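Local atomic coordinates of ribonucleoside-diphosphate reductase (Pseudomonas aeruginosa, PDB entry 5IM3), a protein that probably catalyses the reduction of ribonucleoside diphosphates to deoxyribonucleotides for DNA synthesis, and binds dATP at allosteric sites that include an ATP cone. Residues A[627-630]-A[631-635]; A[692-695]-A[696-700]; A[701-704]-A[705-709]. All coordinates share one frame; numbering follows the deposited sequence.

Contact 1: residues A[627-630]-A[631-635]; sequences VKTA and VRMLD
From Val627 to Leu634 the backbone runs as regular alpha-helix, with Val631 N bonded to Val627 O (2.9 Å), Met633 N to Thr629 O (3.0 Å), Leu634 N to Ala630 O (2.9 Å) and a weaker, longer bond from Arg632 N to Lys628 O (3.4 Å). One turn apart, Val627 and Val631 meet obliquely through single methyls, Val627 CG1 and Val631 CG2 at 4.2 Å. The helix, 620-640, belongs to the beta-alpha-beta crossover that links the parallel barrel strands 600-608 and 659-663, and it is packed on several sides. Valines suit the flank turned to helix 679-707, being apolar and short, while Ala630 and Leu634 lie against Leu660 and Tyr353 of the sheet. On the flank facing helix 337-349, Thr629 CG2 touches Met633 SD at 4.0 Å. Met633 CG sits beside its own backbone N (chi1 -64°), which brings it within 3.2 Å of Thr629 O; the flexible thioether then fits among Phe344, Leu347 and Tyr353. Thr629 OG1, buried, is satisfied by Glu343. Arg632 points CG opposite its N (chi1 -173°), and its extended chain carries the guanidinium to salt bridges with Glu334 and Glu706.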
loop_
_atom_site.group_PDB
_atom_site.type_symbol
_atom_site.label_atom_id
_atom_site.label_comp_id
_atom_site.label_asym_id
_atom_site.label_seq_id
_atom_site.Cartn_x
_atom_site.Cartn_y
_atom_site.Cartn_z
ATOM N N VAL A 627 -34.189 45.317 6.268
ATOM C CA VAL A 627 -33.738 44.828 7.569
ATOM C C VAL A 627 -34.709 45.256 8.663
ATOM O O VAL A 627 -35.041 44.469 9.557
ATOM C CB VAL A 627 -32.306 45.316 7.860
ATOM C CG1 VAL A 627 -31.908 44.997 9.301
ATOM C CG2 VAL A 627 -31.328 44.671 6.899
ATOM N N LYS A 628 -35.170 46.507 8.619
ATOM C CA LYS A 628 -36.114 46.979 9.625
ATOM C C LYS A 628 -37.357 46.100 9.669
ATOM O O LYS A 628 -37.831 45.735 10.752
ATOM C CB LYS A 628 -36.502 48.430 9.346
ATOM C CG LYS A 628 -35.472 49.454 9.794
ATOM C CD LYS A 628 -35.994 50.873 9.589
ATOM C CE LYS A 628 -35.170 51.893 10.357
ATOM N NZ LYS A 628 -35.813 53.239 10.343
ATOM N N THR A 629 -37.899 45.751 8.499
ATOM C CA THR A 629 -39.091 44.912 8.466
ATOM C C THR A 629 -38.764 43.466 8.810
ATOM O O THR A 629 -39.585 42.781 9.429
ATOM C CB THR A 629 -39.754 44.994 7.092
ATOM O OG1 THR A 629 -40.136 46.349 6.831
ATOM C CG2 THR A 629 -40.993 44.108 7.029
ATOM N N ALA A 630 -37.583 42.988 8.415
ATOM C CA ALA A 630 -37.182 41.622 8.732
ATOM C C ALA A 630 -37.117 41.409 10.239
ATOM O O ALA A 630 -37.658 40.429 10.764
ATOM C CB ALA A 630 -35.831 41.315 8.089
ATOM N N VAL A 631 -36.453 42.320 10.953
ATOM C CA VAL A 631 -36.309 42.169 12.398
ATOM C C VAL A 631 -37.676 42.176 13.070
ATOM O O VAL A 631 -37.930 41.400 13.998
ATOM C CB VAL A 631 -35.391 43.272 12.963
ATOM C CG1 VAL A 631 -35.355 43.217 14.489
ATOM C CG2 VAL A 631 -33.983 43.134 12.393
ATOM N N ARG A 632 -38.579 43.049 12.617
ATOM C CA ARG A 632 -39.916 43.082 13.197
ATOM C C ARG A 632 -40.624 41.747 13.007
ATOM O O ARG A 632 -41.212 41.203 13.948
ATOM C CB ARG A 632 -40.737 44.213 12.582
ATOM C CG ARG A 632 -42.083 44.419 13.262
ATOM C CD ARG A 632 -42.915 45.491 12.570
ATOM N NE ARG A 632 -44.123 45.807 13.325
ATOM C CZ ARG A 632 -44.194 46.732 14.276
ATOM N NH1 ARG A 632 -43.124 47.447 14.600
ATOM N NH2 ARG A 632 -45.342 46.946 14.910
ATOM N N MET A 633 -40.578 41.203 11.789
ATOM C CA MET A 633 -41.193 39.903 11.538
ATOM C C MET A 633 -40.602 38.832 12.445
ATOM O O MET A 633 -41.331 37.980 12.969
ATOM C CB MET A 633 -41.015 39.520 10.070
ATOM C CG MET A 633 -41.720 40.466 9.112
ATOM S SD MET A 633 -41.291 40.182 7.387
ATOM C CE MET A 633 -41.940 38.537 7.114
ATOM N N LEU A 634 -39.283 38.861 12.653
ATOM C CA LEU A 634 -38.657 37.867 13.519
ATOM C C LEU A 634 -39.072 38.064 14.971
ATOM O O LEU A 634 -39.274 37.089 15.702
ATOM C CB LEU A 634 -37.136 37.925 13.380
ATOM C CG LEU A 634 -36.560 37.379 12.069
ATOM C CD1 LEU A 634 -35.045 37.543 12.031
ATOM C CD2 LEU A 634 -36.937 35.914 11.862
ATOM N N ASP A 635 -39.213 39.317 15.408
ATOM C CA ASP A 635 -39.681 39.557 16.767
ATOM C C ASP A 635 -41.113 39.069 16.939
ATOM O O ASP A 635 -41.475 38.549 18.001
ATOM C CB ASP A 635 -39.569 41.040 17.113
ATOM C CG ASP A 635 -39.597 41.291 18.613
ATOM O OD1 ASP A 635 -38.823 40.633 19.340
ATOM O OD2 ASP A 635 -40.393 42.134 19.070
#

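Contact 2: residues A[692-695]-A[696-700]; sequences ISYY and AIQAS
Ile692 to Ser700 form two turns in the middle of helix 679-707, one of the long helices of the ribonucleotide reductase barrel domain, where Ile692 and Ala696, and likewise Tyr695 and Ala699, meet one turn apart. Ala696 N gives a nearly straight bond to Ile692 O (2.7 Å), and Ala699 N binds Tyr695 O at the same length, 2.7 Å. The alanine methyls lie close over these carbonyls, Ala696 CB 3.3 Å from Ile692 O, and their small size keeps the helix surface low where another helix comes against it. Ser693 and Ile697 pair polar with apolar: Ile697 CD1 lies 3.7 Å from Ser693 OG, while CG1, held beside the backbone N (chi1 -67°), passes 3.2 Å from Ser693 O. The small hydroxyl is itself satisfied by a weak bond to the carbonyl of Trp869. At the more open side Gln698, its CG anti to the backbone N (chi1 -176°), extends past both tyrosine rings. Its amide end lies at the edge of the Tyr695 ring, the planes 19° apart, and meets Tyr694 obliquely. A long polar side chain suits this partly exposed position, where it touches Glu624 and Arg756. Around the helix, Ile692, Tyr695 and Gln698 touch helix 620-640, Ile697 and Tyr694 rest on Leu753 of helix 751-757, and Tyr694 makes an edge-to-face stack with Trp750 in the loop before it.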
loop_
_atom_site.group_PDB
_atom_site.type_symbol
_atom_site.label_atom_id
_atom_site.label_comp_id
_atom_site.label_asym_id
_atom_site.label_seq_id
_atom_site.Cartn_x
_atom_site.Cartn_y
_atom_site.Cartn_z
ATOM N N ILE A 692 -25.518 45.709 7.223
ATOM C CA ILE A 692 -26.660 44.967 7.750
ATOM C C ILE A 692 -26.672 45.028 9.272
ATOM O O ILE A 692 -27.725 45.217 9.893
ATOM C CB ILE A 692 -26.631 43.513 7.240
ATOM C CG1 ILE A 692 -26.744 43.488 5.715
ATOM C CG2 ILE A 692 -27.761 42.698 7.867
ATOM C CD1 ILE A 692 -26.573 42.117 5.098
ATOM N N SER A 693 -25.501 44.881 9.894
ATOM C CA SER A 693 -25.424 44.882 11.352
ATOM C C SER A 693 -25.926 46.196 11.931
ATOM O O SER A 693 -26.710 46.211 12.888
ATOM C CB SER A 693 -23.987 44.627 11.795
ATOM O OG SER A 693 -23.827 44.959 13.157
ATOM N N TYR A 694 -25.465 47.317 11.371
ATOM C CA TYR A 694 -25.919 48.624 11.831
ATOM C C TYR A 694 -27.438 48.723 11.766
ATOM O O TYR A 694 -28.092 49.109 12.741
ATOM C CB TYR A 694 -25.264 49.716 10.983
ATOM C CG TYR A 694 -25.467 51.122 11.496
ATOM C CD1 TYR A 694 -26.622 51.831 11.198
ATOM C CD2 TYR A 694 -24.494 51.747 12.267
ATOM C CE1 TYR A 694 -26.808 53.118 11.658
ATOM C CE2 TYR A 694 -24.672 53.037 12.731
ATOM C CZ TYR A 694 -25.831 53.715 12.426
ATOM O OH TYR A 694 -26.012 54.998 12.885
ATOM N N TYR A 695 -28.017 48.358 10.620
ATOM C CA TYR A 695 -29.462 48.459 10.446
ATOM C C TYR A 695 -30.204 47.483 11.349
ATOM O O TYR A 695 -31.230 47.835 11.942
ATOM C CB TYR A 695 -29.815 48.222 8.979
ATOM C CG TYR A 695 -29.204 49.250 8.060
ATOM C CD1 TYR A 695 -29.186 50.592 8.419
ATOM C CD2 TYR A 695 -28.630 48.884 6.848
ATOM C CE1 TYR A 695 -28.634 51.538 7.604
ATOM C CE2 TYR A 695 -28.070 49.832 6.023
ATOM C CZ TYR A 695 -28.081 51.157 6.422
ATOM O OH TYR A 695 -27.534 52.111 5.628
ATOM N N ALA A 696 -29.706 46.253 11.467
ATOM C CA ALA A 696 -30.360 45.280 12.334
ATOM C C ALA A 696 -30.358 45.759 13.780
ATOM O O ALA A 696 -31.390 45.730 14.461
ATOM C CB ALA A 696 -29.670 43.920 12.207
ATOM N N ILE A 697 -29.205 46.222 14.264
ATOM C CA ILE A 697 -29.138 46.746 15.623
ATOM C C ILE A 697 -30.038 47.967 15.760
ATOM O O ILE A 697 -30.765 48.113 16.750
ATOM C CB ILE A 697 -27.675 47.058 15.998
ATOM C CG1 ILE A 697 -26.873 45.752 16.088
ATOM C CG2 ILE A 697 -27.608 47.829 17.323
ATOM C CD1 ILE A 697 -25.391 45.938 16.343
ATOM N N GLN A 698 -30.012 48.860 14.765
ATOM C CA GLN A 698 -30.870 50.039 14.811
ATOM C C GLN A 698 -32.344 49.651 14.825
ATOM O O GLN A 698 -33.153 50.279 15.520
ATOM C CB GLN A 698 -30.568 50.951 13.623
ATOM C CG GLN A 698 -31.341 52.254 13.639
ATOM C CD GLN A 698 -31.036 53.132 12.446
ATOM O OE1 GLN A 698 -30.959 52.654 11.314
ATOM N NE2 GLN A 698 -30.852 54.423 12.692
ATOM N N ALA A 699 -32.712 48.617 14.062
ATOM C CA ALA A 699 -34.099 48.162 14.045
ATOM C C ALA A 699 -34.522 47.632 15.409
ATOM O O ALA A 699 -35.655 47.861 15.850
ATOM C CB ALA A 699 -34.288 47.084 12.978
ATOM N N SER A 700 -33.629 46.915 16.092
ATOM C CA SER A 700 -33.965 46.401 17.413
ATOM C C SER A 700 -34.221 47.535 18.398
ATOM O O SER A 700 -35.060 47.398 19.295
ATOM C CB SER A 700 -32.845 45.486 17.918
ATOM O OG SER A 700 -33.333 44.552 18.865
#

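Contact 3: residues A[701-704]-A[705-709]; sequences CDLA and DERGA
Leu703, Ala704 and Arg707 form the last turn of helix 679-707 of the barrel domain, and Gly708, with positive phi, is the first residue past its C-terminus. The backbone bonds show the helix losing regularity. Asp705 N still reaches Cys701 O at 3.1 Å and Arg707 N binds Leu703 O at 2.6 Å, but Glu706 N is shared, with a bent bond to Asp702 O (3.2 Å) and a weak one to Leu703 O (3.1 Å). In van der Waals contact, a methyl, Leu703 CD2, lies over one face of the Arg707 guanidinium, offset toward its rim, 4.2 Å from NH1. Leucine suits this place because it packs on Val631 and on the side chains of Arg632 and Asp635 of helix 620-640. Among the charges, Asp702 OD1 and Asp705 OD2 stand 4.4 Å apart; both face Arg756, which forms salt bridges with each and probably offsets their repulsion. Glu706 reaches Arg632, whereas Arg707, extended, spreads its guanidinium to Asp635, Glu334 and Asn636, for which a long chain with several N-H groups is well fitted. Glycine is called for at the end, since a CB at these backbone angles would jam against the carbonyl oxygen of Arg707. Gly708 N finally bonds Ala704 O at 2.8 Å, coming in 42° out of the carbonyl plane.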
loop_
_atom_site.group_PDB
_atom_site.type_symbol
_atom_site.label_atom_id
_atom_site.label_comp_id
_atom_site.label_asym_id
_atom_site.label_seq_id
_atom_site.Cartn_x
_atom_site.Cartn_y
_atom_site.Cartn_z
ATOM N N CYS A 701 -33.517 48.661 18.244
ATOM C CA CYS A 701 -33.786 49.824 19.085
ATOM C C CYS A 701 -35.178 50.386 18.822
ATOM O O CYS A 701 -35.845 50.869 19.744
ATOM C CB CYS A 701 -32.729 50.906 18.849
ATOM S SG CYS A 701 -31.036 50.448 19.276
ATOM N N ASP A 702 -35.629 50.346 17.565
ATOM C CA ASP A 702 -36.951 50.873 17.240
ATOM C C ASP A 702 -38.052 50.025 17.866
ATOM O O ASP A 702 -39.052 50.560 18.358
ATOM C CB ASP A 702 -37.131 50.948 15.724
ATOM C CG ASP A 702 -36.119 51.861 15.058
ATOM O OD1 ASP A 702 -35.476 52.661 15.771
ATOM O OD2 ASP A 702 -35.971 51.782 13.820
ATOM N N LEU A 703 -37.889 48.700 17.855
ATOM C CA LEU A 703 -38.862 47.831 18.510
ATOM C C LEU A 703 -38.861 48.040 20.020
ATOM O O LEU A 703 -39.916 47.970 20.661
ATOM C CB LEU A 703 -38.577 46.370 18.168
ATOM C CG LEU A 703 -38.645 46.014 16.680
ATOM C CD1 LEU A 703 -38.261 44.558 16.469
ATOM C CD2 LEU A 703 -40.033 46.291 16.104
ATOM N N ALA A 704 -37.690 48.306 20.604
ATOM C CA ALA A 704 -37.629 48.579 22.036
ATOM C C ALA A 704 -38.415 49.835 22.390
ATOM O O ALA A 704 -39.053 49.900 23.448
ATOM C CB ALA A 704 -36.176 48.718 22.483
ATOM N N ASP A 705 -38.377 50.845 21.518
ATOM C CA ASP A 705 -39.146 52.059 21.765
ATOM C C ASP A 705 -40.643 51.793 21.699
ATOM O O ASP A 705 -41.419 52.443 22.409
ATOM C CB ASP A 705 -38.760 53.142 20.755
ATOM C CG ASP A 705 -37.302 53.549 20.859
ATOM O OD1 ASP A 705 -36.742 53.494 21.973
ATOM O OD2 ASP A 705 -36.718 53.932 19.825
ATOM N N GLU A 706 -41.064 50.841 20.867
ATOM C CA GLU A 706 -42.478 50.563 20.645
ATOM C C GLU A 706 -43.008 49.458 21.551
ATOM O O GLU A 706 -44.161 49.517 21.987
ATOM C CB GLU A 706 -42.703 50.179 19.178
ATOM C CG GLU A 706 -44.148 49.866 18.818
ATOM C CD GLU A 706 -44.294 49.353 17.397
ATOM O OE1 GLU A 706 -43.393 49.616 16.570
ATOM O OE2 GLU A 706 -45.304 48.677 17.111
ATOM N N ARG A 707 -42.191 48.446 21.839
ATOM C CA ARG A 707 -42.628 47.291 22.607
ATOM C C ARG A 707 -41.931 47.155 23.950
ATOM O O ARG A 707 -42.375 46.353 24.778
ATOM C CB ARG A 707 -42.405 46.008 21.790
ATOM C CG ARG A 707 -43.186 45.983 20.483
ATOM C CD ARG A 707 -42.759 44.856 19.556
ATOM N NE ARG A 707 -43.683 44.727 18.435
ATOM C CZ ARG A 707 -43.529 43.893 17.412
ATOM N NH1 ARG A 707 -42.473 43.092 17.345
ATOM N NH2 ARG A 707 -44.439 43.864 16.446
ATOM N N GLY A 708 -40.873 47.913 24.191
ATOM C CA GLY A 708 -40.072 47.746 25.393
ATOM C C GLY A 708 -38.933 46.768 25.186
ATOM O O GLY A 708 -39.018 45.818 24.409
ATOM N N ALA A 709 -37.836 47.019 25.893
ATOM C CA ALA A 709 -36.691 46.128 25.827
ATOM C C ALA A 709 -37.036 44.779 26.456
ATOM O O ALA A 709 -37.961 44.658 27.265
ATOM C CB ALA A 709 -35.489 46.751 26.535
#

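Contacts 2 and 3 are consecutive parts of helix 679-707, their centres 13 Å apart, and contact 1 is a part of helix 620-640 that both touch, 10 Å and 12 Å away between centres. The character of the interface changes along the helix. Against contact 2 it is close packing of methyls on small residues and backbone: Val627 CG1 lies 3.3 Å from Ala696 N, and Val631 CB 4.0 Å from Ala699 CB. Against contact 3 salt bridges are added, Arg632 NH2 to Glu706 OE2 at 2.8 Å and Asp635 OD2 to Arg707 NH1 at 2.9 Å. All three contacts lie away from the dATP-binding sites; each is local to one helix, and the touches between them join helices 620-640 and 679-707.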